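Local coordinates for protein polymerase X (Deinococcus radiodurans, PDB 2W9M) that probably extends DNA strands from deoxyribonucleoside triphosphates as a family X polymerase and carries zinc ions in its C-terminal PHP domain, at residues R123-A128 and A170-G175; A127-E132 and G226-V231. All coordinates share one frame; numbering follows the deposited sequence.

Interaction 1: residues R123-A128 and A170-G175; sequences RLREAA and AEELAG
Helix 121-130, in the helix-hairpin-helix region of this family X polymerase, is tied to helix 163-176 by a salt bridge between Arg125 and Glu172. The second helix lies against the mixed sheet that probably corresponds to the polymerase palm, its Ala170 and Leu173 touching Leu200 of strand 194-203. Arg125 and Glu172 have long side chains, which suits them to reach across between helices that otherwise barely meet. NH2 of Arg125 lies 2.5 Å from OE2 of Glu172. The carboxylate arrives at the edge of the guanidinium, near its plane, but the two flat groups are turned 76° apart. OE2 alone makes the bridge; OE1 of Glu172 stands 3.8 Å from NH2 of Arg125. Glu172 reaches this point with CG anti to its backbone N (chi1 -169°) and the chain straight beyond it, while Arg125 bends at chi3 to turn its guanidinium toward the incoming acid. Leu148 of helix 141-157 touches Arg125. The other guanidinium nitrogens have acids of their own: Glu122 bridges to NH1 and Glu229 to NE. With each nitrogen facing a different carboxylate, the buried guanidinium is held against rotation, and its positive charge probably offsets part of the negative charge collected around it, including nearby Glu126 and Glu171, where OE2 of Glu126 and OE1 of Glu171 are 5.0 Å apart.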
ATOM      1  N   ARG A 123       4.709  10.904   2.713  1.00 28.35           N
ATOM      2  CA  ARG A 123       4.914  11.849   1.618  1.00 34.58           C
ATOM      3  C   ARG A 123       4.691  13.301   2.069  1.00 34.68           C
ATOM      4  O   ARG A 123       5.310  14.227   1.539  1.00 31.25           O
ATOM      5  CB  ARG A 123       3.996  11.493   0.442  1.00 34.21           C
ATOM      6  CG  ARG A 123       4.017  12.481  -0.708  1.00 43.27           C
ATOM      7  CD  ARG A 123       5.263  12.329  -1.562  1.00 47.95           C
ATOM      8  NE  ARG A 123       5.252  13.261  -2.687  1.00 61.39           N
ATOM      9  CZ  ARG A 123       5.789  14.478  -2.663  1.00 62.48           C
ATOM     10  NH1 ARG A 123       6.396  14.921  -1.569  1.00 39.93           N
ATOM     11  NH2 ARG A 123       5.722  15.251  -3.738  1.00 56.57           N
ATOM     12  N   LEU A 124       3.808  13.489   3.048  1.00 26.86           N
ATOM     13  CA  LEU A 124       3.591  14.798   3.652  1.00 25.28           C
ATOM     14  C   LEU A 124       4.838  15.195   4.427  1.00 31.34           C
ATOM     15  O   LEU A 124       5.275  16.346   4.377  1.00 34.50           O
ATOM     16  CB  LEU A 124       2.396  14.760   4.606  1.00 24.65           C
ATOM     17  CG  LEU A 124       1.490  15.989   4.738  1.00 26.82           C
ATOM     18  CD1 LEU A 124       0.660  15.891   6.013  1.00 21.86           C
ATOM     19  CD2 LEU A 124       2.267  17.289   4.714  1.00 22.68           C
ATOM     20  N   ARG A 125       5.412  14.235   5.146  1.00 33.14           N
ATOM     21  CA  ARG A 125       6.598  14.495   5.953  1.00 27.54           C
ATOM     22  C   ARG A 125       7.784  14.896   5.083  1.00 32.60           C
ATOM     23  O   ARG A 125       8.581  15.753   5.460  1.00 47.94           O
ATOM     24  CB  ARG A 125       6.966  13.279   6.793  1.00 35.40           C
ATOM     25  CG  ARG A 125       8.288  13.438   7.503  1.00 28.25           C
ATOM     26  CD  ARG A 125       8.897  12.102   7.849  1.00 36.28           C
ATOM     27  NE  ARG A 125      10.322  12.111   7.548  1.00 44.70           N
ATOM     28  CZ  ARG A 125      10.848  11.572   6.456  1.00 51.66           C
ATOM     29  NH1 ARG A 125      10.068  10.964   5.577  1.00 51.92           N
ATOM     30  NH2 ARG A 125      12.154  11.628   6.247  1.00 54.96           N
ATOM     31  N   GLU A 126       7.893  14.275   3.917  1.00 26.95           N
ATOM     32  CA  GLU A 126       8.947  14.628   2.976  1.00 32.59           C
ATOM     33  C   GLU A 126       8.708  16.014   2.383  1.00 37.93           C
ATOM     34  O   GLU A 126       9.648  16.789   2.195  1.00 37.10           O
ATOM     35  CB  GLU A 126       9.039  13.587   1.861  1.00 30.45           C
ATOM     36  CG  GLU A 126       9.490  12.221   2.345  1.00 48.93           C
ATOM     37  CD  GLU A 126       9.205  11.120   1.342  1.00 63.98           C
ATOM     38  OE1 GLU A 126       8.349  11.327   0.453  1.00 64.90           O
ATOM     39  OE2 GLU A 126       9.836  10.046   1.442  1.00 50.86           O
ATOM     40  N   ALA A 127       7.448  16.322   2.090  1.00 33.55           N
ATOM     41  CA  ALA A 127       7.099  17.622   1.527  1.00 34.76           C
ATOM     42  C   ALA A 127       7.464  18.738   2.494  1.00 32.80           C
ATOM     43  O   ALA A 127       7.920  19.800   2.079  1.00 36.20           O
ATOM     44  CB  ALA A 127       5.625  17.680   1.185  1.00 30.41           C
ATOM     45  N   ALA A 128       7.266  18.485   3.783  1.00 32.67           N
ATOM     46  CA  ALA A 128       7.639  19.447   4.811  1.00 35.84           C
ATOM     47  C   ALA A 128       9.157  19.606   4.834  1.00 37.05           C
ATOM     48  O   ALA A 128       9.681  20.719   4.893  1.00 50.45           O
ATOM     49  CB  ALA A 128       7.123  18.997   6.178  1.00 26.20           C
ATOM     50  N   ALA A 170      15.257   5.257   6.722  1.00 26.63           N
ATOM     51  CA  ALA A 170      16.535   4.559   6.607  1.00 27.74           C
ATOM     52  C   ALA A 170      17.316   5.037   5.383  1.00 25.65           C
ATOM     53  O   ALA A 170      18.531   5.237   5.450  1.00 27.92           O
ATOM     54  CB  ALA A 170      16.334   3.054   6.560  1.00 21.70           C
ATOM     55  N   GLU A 171      16.620   5.226   4.267  1.00 25.98           N
ATOM     56  CA  GLU A 171      17.256   5.746   3.055  1.00 27.22           C
ATOM     57  C   GLU A 171      17.811   7.159   3.255  1.00 34.30           C
ATOM     58  O   GLU A 171      18.900   7.477   2.780  1.00 31.09           O
ATOM     59  CB  GLU A 171      16.289   5.697   1.866  1.00 43.66           C
ATOM     60  CG  GLU A 171      16.269   6.963   1.003  1.00 72.85           C
ATOM     61  CD  GLU A 171      14.950   7.738   1.095  1.00 85.36           C
ATOM     62  OE1 GLU A 171      13.909   7.207   0.639  1.00 71.96           O
ATOM     63  OE2 GLU A 171      14.955   8.883   1.605  1.00 64.30           O
ATOM     64  N   GLU A 172      17.068   7.993   3.976  1.00 34.54           N
ATOM     65  CA  GLU A 172      17.487   9.365   4.246  1.00 28.68           C
ATOM     66  C   GLU A 172      18.714   9.430   5.156  1.00 32.76           C
ATOM     67  O   GLU A 172      19.644  10.193   4.893  1.00 34.18           O
ATOM     68  CB  GLU A 172      16.334  10.169   4.857  1.00 29.15           C
ATOM     69  CG  GLU A 172      16.586  11.667   4.930  1.00 46.12           C
ATOM     70  CD  GLU A 172      15.439  12.423   5.580  1.00 54.74           C
ATOM     71  OE1 GLU A 172      15.288  13.636   5.310  1.00 59.70           O
ATOM     72  OE2 GLU A 172      14.685  11.802   6.359  1.00 49.42           O
ATOM     73  N   LEU A 173      18.712   8.641   6.229  1.00 33.91           N
ATOM     74  CA  LEU A 173      19.834   8.627   7.169  1.00 30.90           C
ATOM     75  C   LEU A 173      21.090   8.040   6.542  1.00 30.22           C
ATOM     76  O   LEU A 173      22.202   8.443   6.876  1.00 35.28           O
ATOM     77  CB  LEU A 173      19.482   7.855   8.438  1.00 22.48           C
ATOM     78  CG  LEU A 173      18.380   8.485   9.287  1.00 37.07           C
ATOM     79  CD1 LEU A 173      18.294   7.796  10.638  1.00 26.09           C
ATOM     80  CD2 LEU A 173      18.627   9.976   9.451  1.00 29.70           C
ATOM     81  N   ALA A 174      20.913   7.081   5.639  1.00 28.20           N
ATOM     82  CA  ALA A 174      22.044   6.530   4.907  1.00 25.53           C
ATOM     83  C   ALA A 174      22.772   7.659   4.186  1.00 37.68           C
ATOM     84  O   ALA A 174      24.004   7.675   4.120  1.00 38.89           O
ATOM     85  CB  ALA A 174      21.584   5.479   3.923  1.00 24.65           C
ATOM     86  N   GLY A 175      22.001   8.609   3.660  1.00 39.29           N
ATOM     87  CA  GLY A 175      22.552   9.770   2.981  1.00 19.89           C
ATOM     88  C   GLY A 175      23.596  10.509   3.801  1.00 37.79           C
ATOM     89  O   GLY A 175      24.562  11.042   3.254  1.00 41.51           O
TER

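Interaction 2: residues A127-E132 and G226-V231; sequences AAESGE and GDYEGV
The carboxylate of Glu129 meets two side chains at once, Tyr228 and Glu229, and the closeness of the contact lies wholly in these three groups. A bend at chi2 of Glu129 carries its carboxylate to both partners. Tyr228 OH donates a hydrogen bond to Glu129 OE2 over 2.9 Å, reaching that oxygen from above the carboxylate plane, 45° out of it. Glu129 OE1 also sits 2.6 Å from Glu229 OE2, the two carboxylates standing 87° apart. Oxygens this close suggest that one of the acids holds a proton, and Arg125, bridged to Glu229 OE1, probably eases the remaining charge. OE1 of Glu172 also comes close to OE2 of Glu129, which would probably add to the pressure for a shared proton. Glu229 belongs to a beta hairpin: strands 224-228 and 231-238 are joined by a type I' turn from Tyr228 to Val231, closed by backbone bonds in both directions between those end residues. Glu229 and Gly230 take the two central places with positive phi, and at Gly230 a side chain would run into the preceding carbonyl, so glycine fits. CG of Glu229 lies over the rim of one face of the Tyr228 ring, 4.1 Å above its plane. An alanine in place of Glu129 would probably leave the Tyr228 hydroxyl without this acceptor and open a gap beside the Glu229 carboxylate. Beyond these tips the contact is loose and lies at the protein surface: the closest CA atoms, those of Glu129 and Glu229, are 10.3 Å apart, and all three touching residues are partly exposed.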
ATOM      1  N   ALA A 127       7.448  16.322   2.090  1.00 33.55           N
ATOM      2  CA  ALA A 127       7.099  17.622   1.527  1.00 34.76           C
ATOM      3  C   ALA A 127       7.464  18.738   2.494  1.00 32.80           C
ATOM      4  O   ALA A 127       7.920  19.800   2.079  1.00 36.20           O
ATOM      5  CB  ALA A 127       5.625  17.680   1.185  1.00 30.41           C
ATOM      6  N   ALA A 128       7.266  18.485   3.783  1.00 32.67           N
ATOM      7  CA  ALA A 128       7.639  19.447   4.811  1.00 35.84           C
ATOM      8  C   ALA A 128       9.157  19.606   4.834  1.00 37.05           C
ATOM      9  O   ALA A 128       9.681  20.719   4.893  1.00 50.45           O
ATOM     10  CB  ALA A 128       7.123  18.997   6.178  1.00 26.20           C
ATOM     11  N   GLU A 129       9.849  18.475   4.779  1.00 46.09           N
ATOM     12  CA  GLU A 129      11.305  18.424   4.804  1.00 38.91           C
ATOM     13  C   GLU A 129      11.929  19.275   3.696  1.00 44.32           C
ATOM     14  O   GLU A 129      12.898  19.994   3.924  1.00 44.15           O
ATOM     15  CB  GLU A 129      11.747  16.975   4.613  1.00 45.74           C
ATOM     16  CG  GLU A 129      13.042  16.593   5.288  1.00 55.36           C
ATOM     17  CD  GLU A 129      12.806  15.937   6.628  1.00 58.67           C
ATOM     18  OE1 GLU A 129      11.957  16.442   7.391  1.00 62.02           O
ATOM     19  OE2 GLU A 129      13.464  14.915   6.913  1.00 63.03           O
ATOM     20  N   SER A 130      11.361  19.190   2.497  1.00 34.45           N
ATOM     21  CA  SER A 130      12.008  19.722   1.300  1.00 36.60           C
ATOM     22  C   SER A 130      11.611  21.148   0.936  1.00 46.78           C
ATOM     23  O   SER A 130      12.160  21.727  -0.002  1.00 47.72           O
ATOM     24  CB  SER A 130      11.728  18.810   0.107  1.00 34.49           C
ATOM     25  OG  SER A 130      10.384  18.929  -0.321  1.00 37.62           O
ATOM     26  N   GLY A 131      10.654  21.710   1.666  1.00 46.55           N
ATOM     27  CA  GLY A 131      10.156  23.038   1.364  1.00 28.41           C
ATOM     28  C   GLY A 131       8.998  23.003   0.382  1.00 42.20           C
ATOM     29  O   GLY A 131       8.351  24.018   0.128  1.00 38.25           O
ATOM     30  N   GLU A 132       8.737  21.826  -0.178  1.00 44.95           N
ATOM     31  CA  GLU A 132       7.653  21.664  -1.143  1.00 41.93           C
ATOM     32  C   GLU A 132       6.301  22.047  -0.540  1.00 39.34           C
ATOM     33  O   GLU A 132       5.469  22.678  -1.196  1.00 38.08           O
ATOM     34  CB  GLU A 132       7.618  20.224  -1.653  1.00 44.66           C
ATOM     35  CG  GLU A 132       6.476  19.923  -2.604  1.00 52.35           C
ATOM     36  CD  GLU A 132       6.469  18.474  -3.072  1.00 76.93           C
ATOM     37  OE1 GLU A 132       5.538  18.094  -3.817  1.00 75.28           O
ATOM     38  OE2 GLU A 132       7.392  17.715  -2.696  1.00 64.54           O
ATOM     39  N   GLY A 226      17.700   6.005  18.496  1.00 32.51           N
ATOM     40  CA  GLY A 226      17.134   7.334  18.595  1.00 22.76           C
ATOM     41  C   GLY A 226      15.764   7.404  17.956  1.00 36.49           C
ATOM     42  O   GLY A 226      15.080   6.391  17.814  1.00 37.19           O
ATOM     43  N   ASP A 227      15.369   8.606  17.552  1.00 40.70           N
ATOM     44  CA  ASP A 227      14.042   8.838  17.009  1.00 27.85           C
ATOM     45  C   ASP A 227      14.144   9.952  15.980  1.00 37.46           C
ATOM     46  O   ASP A 227      14.434  11.098  16.328  1.00 51.91           O
ATOM     47  CB  ASP A 227      13.093   9.258  18.136  1.00 47.71           C
ATOM     48  CG  ASP A 227      11.633   8.986  17.812  1.00 71.24           C
ATOM     49  OD1 ASP A 227      11.256   7.796  17.731  1.00 65.78           O
ATOM     50  OD2 ASP A 227      10.859   9.961  17.660  1.00 67.44           O
ATOM     51  N   TYR A 228      13.921   9.620  14.713  1.00 27.26           N
ATOM     52  CA  TYR A 228      13.926  10.641  13.673  1.00 26.89           C
ATOM     53  C   TYR A 228      12.514  10.989  13.206  1.00 40.46           C
ATOM     54  O   TYR A 228      11.892  10.234  12.455  1.00 39.23           O
ATOM     55  CB  TYR A 228      14.790  10.231  12.481  1.00 25.35           C
ATOM     56  CG  TYR A 228      14.996  11.366  11.500  1.00 39.47           C
ATOM     57  CD1 TYR A 228      15.869  12.408  11.791  1.00 37.48           C
ATOM     58  CD2 TYR A 228      14.307  11.408  10.295  1.00 36.47           C
ATOM     59  CE1 TYR A 228      16.058  13.452  10.910  1.00 36.59           C
ATOM     60  CE2 TYR A 228      14.493  12.447   9.403  1.00 34.78           C
ATOM     61  CZ  TYR A 228      15.369  13.466   9.716  1.00 45.29           C
ATOM     62  OH  TYR A 228      15.554  14.506   8.834  1.00 48.23           O
ATOM     63  N   GLU A 229      12.022  12.139  13.658  1.00 26.04           N
ATOM     64  CA  GLU A 229      10.687  12.608  13.307  1.00 32.89           C
ATOM     65  C   GLU A 229       9.611  11.561  13.570  1.00 27.74           C
ATOM     66  O   GLU A 229       8.776  11.283  12.709  1.00 24.42           O
ATOM     67  CB  GLU A 229      10.659  13.080  11.854  1.00 29.96           C
ATOM     68  CG  GLU A 229      11.565  14.281  11.616  1.00 32.41           C
ATOM     69  CD  GLU A 229      11.648  14.684  10.159  1.00 48.09           C
ATOM     70  OE1 GLU A 229      10.912  14.102   9.334  1.00 51.24           O
ATOM     71  OE2 GLU A 229      12.453  15.584   9.841  1.00 44.00           O
ATOM     72  N   GLY A 230       9.642  10.984  14.771  1.00 33.60           N
ATOM     73  CA  GLY A 230       8.634  10.029  15.197  1.00 28.92           C
ATOM     74  C   GLY A 230       8.952   8.589  14.840  1.00 27.88           C
ATOM     75  O   GLY A 230       8.374   7.662  15.407  1.00 36.31           O
ATOM     76  N   VAL A 231       9.870   8.401  13.896  1.00 32.06           N
ATOM     77  CA  VAL A 231      10.249   7.069  13.444  1.00 24.63           C
ATOM     78  C   VAL A 231      11.466   6.562  14.213  1.00 28.33           C
ATOM     79  O   VAL A 231      12.556   7.125  14.093  1.00 27.96           O
ATOM     80  CB  VAL A 231      10.579   7.068  11.947  1.00 24.82           C
ATOM     81  CG1 VAL A 231      10.903   5.663  11.481  1.00 26.73           C
ATOM     82  CG2 VAL A 231       9.424   7.651  11.150  1.00 20.30           C
TER

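Interactions 1 and 2 have centres about 6 Å apart and start from the same helix, 121-130, sharing Ala127 and Ala128. Along the chain the order is 123-128, 127-132, then 170-175 on helix 163-176, and finally 226-231 at the hairpin between strands 224-228 and 231-238. One helix of the helix-hairpin-helix region thus meets both a helix lying on the mixed sheet and a turn of that sheet. The two contacts merge into one charged cluster: OE1 of Glu172 is 2.7 Å from OE2 of Glu129, and Glu172 packs against the Tyr228 ring. Away from the zinc sites, the cluster joins the helix-hairpin-helix region to the mixed sheet and its helix.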